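Local coordinates for protein alpha-1,3-glucanase (Bacillus circulans, PDB 5ZRU) that hydrolyses alpha-1,3-glucan as a family GH87 glycoside hydrolase, this chain being its catalytic unit, which holds calcium and zinc ions, at residues Asn88-Asn93 and Thr111-Trp116; Phe81-Ser86 and Asp162-Gly167; Ala43-Glu48 and Phe135-Val140. All blocks are in the same frame, centred on the assembly; numbering follows the deposited sequence.

Overall arrangement
From the N terminus, A43-E48 in the loop between strands 33-36 and 53-57 meets F135-V140 of strand 132-144, so contact 3 closes a long loop. F81-S86, the end of strand 76-82 and the loop after it, meets D162-G167, which runs into the start of strand 166-174; contact 2 closes a second long loop. The segments of contacts 2 and 3 alternate, so these two cross, and they reach the same antiparallel sheet through neighbouring strands 76-82 and 132-144. Contact 1 (N88-N93 with T111-W116) is nested inside both loops, its centre about 10 Å from that of contact 2. It joins the loop before strand 93-100 to the calcium-binding loop after strand 103-111, at the edge of the five-stranded sheet.

Contact 1: Asn88-Asn93 and Thr111-Trp116; sequences NGMGLN and TSYYSW. With CA (calcium ion), chain I; PE5 (3,6,9,12,15,18,21,24-octaoxahexacosan-1-ol), chain C.
L92 is bonded twice to S112, once by backbone alone and once through the S112 hydroxyl: S112 N donates to L92 O (3.0 Å), while L92 N donates to S112 OG at 2.9 Å and 162°. S112 OG is also bonded to P84 O, so the hydroxyl joins L92 to P84. Beside this pair, T111 OG1, held anti to its own N (chi1 -176°), lies 2.9 Å from N93 OD1 and 3.1 Å from L92 O, two acceptors competing for one proton. The same oxygen accepts from Y113 N at 3.0 Å, closing an ST turn. N93 and T111 form an antiparallel non-hydrogen-bonded pair where strands 93-100 and 103-111 meet at the edge of a five-stranded sheet. A valine in place of T111 would probably leave Y113 N without its turn acceptor and N93 OD1 without its hydroxyl partner. Packing is lighter: M90 O approaches Y113 CD1 obliquely at 3.4 Å, and T111 CG2 lies 3.3 Å from O3 of the bound PE5. Solvent and metal complete the contact. One water donates to both G89 O and Y113 O and is itself a ligand of the calcium ion, which S115 O (2.3 Å) and W116 O bind directly.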
# COMPACT_ATOMS: atom_id res chain seq x y z
N ASN A 88 4.13 -18.80 -18.54
CA ASN A 88 4.46 -17.62 -19.32
C ASN A 88 4.22 -16.32 -18.57
O ASN A 88 4.30 -15.24 -19.18
CB ASN A 88 3.70 -17.62 -20.66
CG ASN A 88 2.20 -17.47 -20.50
OD1 ASN A 88 1.69 -17.24 -19.41
ND2 ASN A 88 1.49 -17.59 -21.61
N GLY A 89 3.91 -16.38 -17.28
CA GLY A 89 3.75 -15.16 -16.52
C GLY A 89 2.49 -14.36 -16.81
O GLY A 89 2.35 -13.25 -16.29
N MET A 90 1.57 -14.89 -17.62
CA MET A 90 0.33 -14.17 -17.87
C MET A 90 -0.71 -14.40 -16.77
O MET A 90 -1.72 -13.70 -16.74
CB MET A 90 -0.27 -14.57 -19.22
CG MET A 90 0.58 -14.15 -20.41
SD MET A 90 0.77 -12.35 -20.48
CE MET A 90 -0.94 -11.85 -20.63
N GLY A 91 -0.48 -15.36 -15.89
CA GLY A 91 -1.42 -15.68 -14.84
C GLY A 91 -2.37 -16.79 -15.23
O GLY A 91 -2.49 -17.19 -16.39
N LEU A 92 -3.06 -17.31 -14.22
CA LEU A 92 -4.06 -18.35 -14.39
C LEU A 92 -5.40 -17.87 -13.83
O LEU A 92 -5.44 -17.06 -12.90
CB LEU A 92 -3.64 -19.64 -13.66
CG LEU A 92 -2.37 -20.31 -14.17
CD1 LEU A 92 -1.95 -21.40 -13.20
CD2 LEU A 92 -2.61 -20.89 -15.57
N ASN A 93 -6.48 -18.36 -14.41
CA ASN A 93 -7.82 -18.07 -13.90
C ASN A 93 -8.36 -19.29 -13.17
O ASN A 93 -8.17 -20.43 -13.61
CB ASN A 93 -8.75 -17.67 -15.04
CG ASN A 93 -8.30 -16.40 -15.74
OD1 ASN A 93 -7.61 -15.57 -15.15
ND2 ASN A 93 -8.70 -16.23 -16.99
N THR A 111 -7.83 -14.84 -10.03
CA THR A 111 -6.80 -14.85 -11.06
C THR A 111 -5.46 -14.49 -10.44
O THR A 111 -5.41 -13.76 -9.43
CB THR A 111 -7.13 -13.90 -12.23
OG1 THR A 111 -6.14 -14.02 -13.25
CG2 THR A 111 -7.18 -12.45 -11.75
N SER A 112 -4.37 -15.01 -11.02
CA SER A 112 -3.03 -14.54 -10.68
C SER A 112 -2.50 -13.55 -11.71
O SER A 112 -1.32 -13.21 -11.66
CB SER A 112 -2.06 -15.73 -10.51
OG SER A 112 -2.10 -16.63 -11.61
N TYR A 113 -3.37 -13.06 -12.60
CA TYR A 113 -2.98 -12.09 -13.63
C TYR A 113 -2.28 -10.87 -13.04
O TYR A 113 -1.24 -10.44 -13.54
CB TYR A 113 -4.22 -11.65 -14.42
CG TYR A 113 -3.96 -10.54 -15.43
CD1 TYR A 113 -3.49 -10.83 -16.70
CD2 TYR A 113 -4.19 -9.20 -15.10
CE1 TYR A 113 -3.26 -9.83 -17.64
CE2 TYR A 113 -3.96 -8.18 -16.04
CZ TYR A 113 -3.50 -8.52 -17.31
OH TYR A 113 -3.27 -7.55 -18.25
N TYR A 114 -2.87 -10.28 -12.00
CA TYR A 114 -2.35 -9.02 -11.47
C TYR A 114 -1.06 -9.21 -10.71
O TYR A 114 -0.16 -8.36 -10.76
CB TYR A 114 -3.37 -8.36 -10.55
CG TYR A 114 -4.71 -8.15 -11.18
CD1 TYR A 114 -4.91 -7.12 -12.09
CD2 TYR A 114 -5.78 -8.97 -10.85
CE1 TYR A 114 -6.17 -6.92 -12.66
CE2 TYR A 114 -7.02 -8.78 -11.41
CZ TYR A 114 -7.21 -7.76 -12.32
OH TYR A 114 -8.47 -7.61 -12.86
N SER A 115 -0.97 -10.30 -9.94
CA SER A 115 0.09 -10.52 -8.97
C SER A 115 1.27 -11.22 -9.65
O SER A 115 1.28 -11.41 -10.87
CB SER A 115 -0.47 -11.31 -7.78
OG SER A 115 -1.17 -12.47 -8.23
N TRP A 116 2.27 -11.58 -8.84
CA TRP A 116 3.50 -12.28 -9.23
C TRP A 116 4.44 -11.39 -10.04
O TRP A 116 4.16 -11.06 -11.20
CB TRP A 116 3.20 -13.58 -9.97
CG TRP A 116 2.56 -14.61 -9.09
CD1 TRP A 116 1.22 -14.72 -8.81
CD2 TRP A 116 3.20 -15.66 -8.35
NE1 TRP A 116 1.00 -15.77 -7.94
CE2 TRP A 116 2.20 -16.36 -7.64
CE3 TRP A 116 4.54 -16.08 -8.22
CZ2 TRP A 116 2.48 -17.46 -6.83
CZ3 TRP A 116 4.81 -17.18 -7.40
CH2 TRP A 116 3.79 -17.85 -6.71
CA CA I . 2.44 -11.34 -12.86
C48 PE5 C . -10.58 -6.91 -17.15
C50 PE5 C . -9.34 -7.31 -16.34
O1 PE5 C . -9.10 -8.68 -16.48
C1 PE5 C . -7.94 -9.14 -15.83
C2 PE5 C . -7.88 -10.67 -15.87
O2 PE5 C . -8.94 -11.21 -15.12
C3 PE5 C . -9.09 -12.60 -15.19
C4 PE5 C . -10.32 -13.02 -14.38
O3 PE5 C . -10.21 -12.57 -13.06
C5 PE5 C . -11.23 -12.96 -12.17
C6 PE5 C . -11.73 -11.75 -11.37
O4 PE5 C . -10.99 -11.55 -10.19
C7 PE5 C . -10.71 -10.21 -9.87
C8 PE5 C . -11.99 -9.38 -9.85
O5 PE5 C . -11.66 -8.03 -9.88
C9 PE5 C . -12.74 -7.16 -10.13
C10 PE5 C . -13.13 -6.47 -8.83
O6 PE5 C . -14.49 -6.67 -8.59
C11 PE5 C . -14.87 -6.51 -7.26
C12 PE5 C . -16.29 -7.03 -7.05
O7 PE5 C . -17.06 -5.94 -6.65
C13 PE5 C . -18.01 -6.22 -5.65
C14 PE5 C . -19.14 -5.21 -5.77
O8 PE5 C . -19.34 -4.92 -7.13
C15 PE5 C . -20.30 -3.95 -7.42
C16 PE5 C . -21.44 -4.58 -8.22
O52 PE5 C . -21.39 -4.18 -9.57
O HOH W 1 0.93 -11.34 -14.83
O HOH W 2 1.06 -13.48 -12.88
O HOH W 3 1.98 -9.05 -12.44
O HOH W 4 3.85 -10.14 -14.50
O HOH W 5 3.89 -12.96 -13.80

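Contact 2: Phe81-Ser86 and Asp162-Gly167; sequences FTMPDS and DSLEYG
T82 and G167 make an antiparallel hydrogen-bonded pair, with T82 N donating to G167 O and G167 N to T82 O, each at 2.8 Å and near 160°. Against the glycine lies T82 CG2, 3.6 Å from G167 CA; a beta carbon on G167 would clash with this methyl. Beyond the pair the contact turns apolar. M83 runs alongside Y166, its CB 3.8 Å from Y166 CD2, and the bend at chi3 (-78°) carries CE to L164 CD1 at 3.7 Å. The sulfur of M83 sits obliquely, 5.2 Å from the Y166 ring centroid, as a Met-aromatic contact. P84 CD rests on the E165 carbonyl oxygen at 3.3 Å.

In the next shell, D162 positions two of these groups: OD1 accepts from L164 N in an Asx turn, and OD2, at the ring edge and in its plane, accepts a very short hydrogen bond from the Y166 hydroxyl (2.5 Å). K158 makes a salt bridge to D162 OD1, and S95 N donates to the Y166 hydroxyl. At this end of the paired strands 76-82 and 166-174 the T82-G167 hydrogen bonds give way to side-chain packing, where the nearby lysine probably steadies the negative charge of the aspartate that accepts from the tyrosine hydroxyl.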
# COMPACT_ATOMS: atom_id res chain seq x y z
N PHE A 81 -5.53 -13.84 -0.74
CA PHE A 81 -5.34 -15.20 -1.21
C PHE A 81 -4.08 -15.28 -2.07
O PHE A 81 -3.54 -14.25 -2.49
CB PHE A 81 -6.55 -15.68 -2.05
CG PHE A 81 -6.59 -15.05 -3.42
CD1 PHE A 81 -7.09 -13.77 -3.58
CD2 PHE A 81 -6.06 -15.70 -4.52
CE1 PHE A 81 -7.09 -13.15 -4.83
CE2 PHE A 81 -6.04 -15.10 -5.77
CZ PHE A 81 -6.57 -13.81 -5.92
N THR A 82 -3.65 -16.51 -2.36
CA THR A 82 -2.60 -16.74 -3.35
C THR A 82 -3.02 -17.91 -4.25
O THR A 82 -3.75 -18.81 -3.82
CB THR A 82 -1.23 -17.04 -2.70
OG1 THR A 82 -0.26 -17.32 -3.72
CG2 THR A 82 -1.32 -18.25 -1.77
N MET A 83 -2.56 -17.87 -5.49
CA MET A 83 -2.72 -18.98 -6.42
C MET A 83 -1.55 -18.93 -7.41
O MET A 83 -0.89 -17.91 -7.53
CB MET A 83 -4.07 -18.92 -7.16
CG MET A 83 -4.18 -17.76 -8.15
SD MET A 83 -5.84 -17.63 -8.85
CE MET A 83 -5.88 -18.93 -10.08
N PRO A 84 -1.26 -20.05 -8.09
CA PRO A 84 -0.04 -20.09 -8.91
C PRO A 84 -0.13 -19.17 -10.12
O PRO A 84 -1.20 -18.89 -10.66
CB PRO A 84 0.04 -21.56 -9.36
CG PRO A 84 -0.96 -22.31 -8.50
CD PRO A 84 -2.02 -21.31 -8.15
N ASP A 85 1.05 -18.72 -10.55
CA ASP A 85 1.24 -18.08 -11.84
C ASP A 85 1.29 -19.13 -12.95
O ASP A 85 1.46 -20.33 -12.70
CB ASP A 85 2.54 -17.26 -11.81
CG ASP A 85 2.63 -16.19 -12.90
OD1 ASP A 85 1.67 -15.99 -13.66
OD2 ASP A 85 3.70 -15.55 -12.99
N SER A 86 1.12 -18.68 -14.19
CA SER A 86 1.36 -19.55 -15.33
C SER A 86 2.83 -19.55 -15.69
O SER A 86 3.61 -18.70 -15.24
CB SER A 86 0.53 -19.10 -16.53
OG SER A 86 0.95 -17.81 -16.96
N ASP A 162 -10.47 -27.36 -10.67
CA ASP A 162 -9.15 -27.37 -11.28
C ASP A 162 -8.16 -28.08 -10.36
O ASP A 162 -8.51 -28.54 -9.28
CB ASP A 162 -8.68 -25.94 -11.62
CG ASP A 162 -8.53 -25.05 -10.39
OD1 ASP A 162 -7.97 -25.50 -9.37
OD2 ASP A 162 -8.97 -23.87 -10.46
N SER A 163 -6.90 -28.16 -10.82
CA SER A 163 -5.79 -28.78 -10.11
C SER A 163 -4.97 -27.79 -9.29
O SER A 163 -3.95 -28.20 -8.71
CB SER A 163 -4.83 -29.45 -11.10
OG SER A 163 -5.46 -30.50 -11.80
N LEU A 164 -5.34 -26.52 -9.26
CA LEU A 164 -4.46 -25.51 -8.69
C LEU A 164 -4.53 -25.54 -7.17
O LEU A 164 -5.60 -25.74 -6.59
CB LEU A 164 -4.82 -24.11 -9.21
CG LEU A 164 -4.89 -23.92 -10.72
CD1 LEU A 164 -5.24 -22.47 -11.07
CD2 LEU A 164 -3.60 -24.35 -11.39
N GLU A 165 -3.38 -25.33 -6.53
CA GLU A 165 -3.35 -25.11 -5.10
C GLU A 165 -3.59 -23.63 -4.83
O GLU A 165 -2.90 -22.77 -5.38
CB GLU A 165 -2.03 -25.55 -4.48
CG GLU A 165 -1.83 -25.06 -3.04
CD GLU A 165 -0.67 -25.75 -2.31
OE1 GLU A 165 -0.34 -26.90 -2.66
OE2 GLU A 165 -0.08 -25.14 -1.39
N TYR A 166 -4.58 -23.35 -4.00
CA TYR A 166 -4.87 -21.99 -3.56
C TYR A 166 -4.38 -21.82 -2.13
O TYR A 166 -4.18 -22.79 -1.40
CB TYR A 166 -6.38 -21.72 -3.64
CG TYR A 166 -6.94 -21.80 -5.03
CD1 TYR A 166 -7.31 -23.02 -5.59
CD2 TYR A 166 -7.11 -20.65 -5.80
CE1 TYR A 166 -7.82 -23.09 -6.87
CE2 TYR A 166 -7.62 -20.71 -7.07
CZ TYR A 166 -7.98 -21.94 -7.60
OH TYR A 166 -8.48 -22.01 -8.87
N GLY A 167 -4.18 -20.58 -1.74
CA GLY A 167 -3.92 -20.26 -0.35
C GLY A 167 -4.84 -19.16 0.11
O GLY A 167 -5.13 -18.23 -0.65

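Contact 3: Ala43-Glu48 and Phe135-Val140; sequences ALTASE and FRFDEV
A buried salt bridge marks where the 3-10 segment T45-E48 packs on F135-F137 of strand 132-144, close to the calcium-binding loop that carries S115 and W116. E48 OE2 receives R136 NE through its anti lone pair at 2.7 Å and 163°, lying in the guanidinium plane. The same oxygen accepts R136 N at 3.1 Å, met from above the carboxylate plane, and a long, weak bond from R136 NH2. NE and NH2 thus both turn to OE2, NH2 only weakly, and the carboxylate and guanidinium planes are 51° apart, so no flat two-pronged pair forms. E48 OE1 accepts a weak bond from F135 N; a water 2.8 Å from E48 OE1 accepts from F137 N and probably donates to OE1, so the carboxylate reaches F135 weakly and F137 through the water.

This arrangement fastens the loop between strands 33-36 and 53-57 to the antiparallel sheet of the D1 part of the catalytic unit. With R136 bent at chi3 (-78°), its guanidinium lies beneath the loop backbone: L44 O sits 3.2 Å above one face, offset toward the rim. That carbonyl is itself gripped by S47 N and by S47 OG, the hydroxyl donating almost head-on at 2.8 Å. A water accepts from R136 NH1 and is bonded to T45 OG1, while R136 NH2 also donates to the carbonyl of Q42.

Next to the charged pair, F137 turns its ring edge to T45 O, which lies in the ring plane 3.3 Å from CE1. T45 CG2 also reaches that carbon, at 3.8 Å, and E48 CB packs against CD1. Y54 meets the F137 ring edge-to-face, and W116 lies against the aliphatic part of R136.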
# COMPACT_ATOMS: atom_id res chain seq x y z
N ALA A 43 12.02 -17.46 -0.04
CA ALA A 43 11.73 -18.54 -0.96
C ALA A 43 10.35 -19.14 -0.72
O ALA A 43 9.80 -19.76 -1.63
CB ALA A 43 12.80 -19.63 -0.86
N LEU A 44 9.80 -18.96 0.48
CA LEU A 44 8.52 -19.57 0.85
C LEU A 44 7.38 -18.58 0.61
O LEU A 44 7.46 -17.42 1.03
CB LEU A 44 8.52 -19.99 2.32
CG LEU A 44 9.59 -20.98 2.76
CD1 LEU A 44 9.63 -21.06 4.28
CD2 LEU A 44 9.31 -22.35 2.15
N THR A 45 6.32 -19.05 -0.06
CA THR A 45 5.14 -18.22 -0.28
C THR A 45 4.64 -17.62 1.04
O THR A 45 4.19 -16.47 1.09
CB THR A 45 4.05 -19.04 -0.96
OG1 THR A 45 4.53 -19.51 -2.23
CG2 THR A 45 2.77 -18.21 -1.18
N ALA A 46 4.75 -18.39 2.13
CA ALA A 46 4.23 -17.92 3.41
C ALA A 46 4.97 -16.69 3.94
O ALA A 46 4.44 -16.02 4.84
CB ALA A 46 4.29 -19.05 4.44
N SER A 47 6.16 -16.37 3.42
CA SER A 47 6.85 -15.14 3.86
C SER A 47 6.03 -13.89 3.55
O SER A 47 6.24 -12.85 4.20
CB SER A 47 8.22 -15.01 3.20
OG SER A 47 8.11 -14.84 1.79
N GLU A 48 5.11 -13.96 2.59
CA GLU A 48 4.27 -12.82 2.26
C GLU A 48 2.86 -12.92 2.83
O GLU A 48 2.04 -12.04 2.56
CB GLU A 48 4.19 -12.65 0.73
CG GLU A 48 5.50 -12.22 0.08
CD GLU A 48 5.29 -11.86 -1.37
OE1 GLU A 48 4.90 -10.70 -1.66
OE2 GLU A 48 5.47 -12.74 -2.22
N PHE A 135 5.13 -10.51 -4.60
CA PHE A 135 3.73 -10.22 -4.97
C PHE A 135 2.96 -11.53 -5.15
O PHE A 135 2.19 -11.69 -6.09
CB PHE A 135 3.67 -9.36 -6.24
CG PHE A 135 2.33 -8.64 -6.47
CD1 PHE A 135 1.26 -8.78 -5.60
CD2 PHE A 135 2.18 -7.82 -7.58
CE1 PHE A 135 0.04 -8.11 -5.85
CE2 PHE A 135 0.98 -7.14 -7.83
CZ PHE A 135 -0.09 -7.30 -6.97
N ARG A 136 3.18 -12.49 -4.24
CA ARG A 136 2.50 -13.77 -4.39
C ARG A 136 1.05 -13.74 -3.90
O ARG A 136 0.28 -14.64 -4.25
CB ARG A 136 3.30 -14.87 -3.66
CG ARG A 136 4.57 -15.24 -4.43
CD ARG A 136 5.52 -16.12 -3.61
NE ARG A 136 6.26 -15.30 -2.66
CZ ARG A 136 7.44 -15.62 -2.14
NH1 ARG A 136 8.03 -16.77 -2.47
NH2 ARG A 136 8.04 -14.79 -1.31
N PHE A 137 0.66 -12.73 -3.12
CA PHE A 137 -0.71 -12.63 -2.63
C PHE A 137 -1.45 -11.49 -3.33
O PHE A 137 -0.85 -10.55 -3.86
CB PHE A 137 -0.74 -12.44 -1.11
CG PHE A 137 -0.47 -13.71 -0.33
CD1 PHE A 137 0.84 -14.14 -0.11
CD2 PHE A 137 -1.52 -14.48 0.15
CE1 PHE A 137 1.09 -15.33 0.60
CE2 PHE A 137 -1.29 -15.67 0.85
CZ PHE A 137 0.02 -16.10 1.08
N ASP A 138 -2.77 -11.61 -3.34
CA ASP A 138 -3.65 -10.62 -3.96
C ASP A 138 -4.96 -10.63 -3.18
O ASP A 138 -5.13 -11.41 -2.24
CB ASP A 138 -3.89 -10.95 -5.45
CG ASP A 138 -4.32 -9.73 -6.27
OD1 ASP A 138 -4.47 -8.63 -5.70
OD2 ASP A 138 -4.51 -9.87 -7.49
N GLU A 139 -5.90 -9.77 -3.57
CA GLU A 139 -7.19 -9.70 -2.89
C GLU A 139 -8.32 -9.71 -3.90
O GLU A 139 -8.14 -9.34 -5.06
CB GLU A 139 -7.30 -8.45 -1.99
CG GLU A 139 -6.33 -8.49 -0.82
CD GLU A 139 -6.49 -7.32 0.12
OE1 GLU A 139 -7.40 -6.49 -0.08
OE2 GLU A 139 -5.69 -7.23 1.05
N VAL A 140 -9.48 -10.19 -3.44
CA VAL A 140 -10.75 -10.01 -4.13
C VAL A 140 -11.76 -9.62 -3.06
O VAL A 140 -11.54 -9.83 -1.87
CB VAL A 140 -11.24 -11.26 -4.91
CG1 VAL A 140 -10.35 -11.53 -6.12
CG2 VAL A 140 -11.29 -12.48 -3.99
O HOH W 6 6.95 -19.20 -3.57
O HOH W 7 2.13 -10.53 -1.99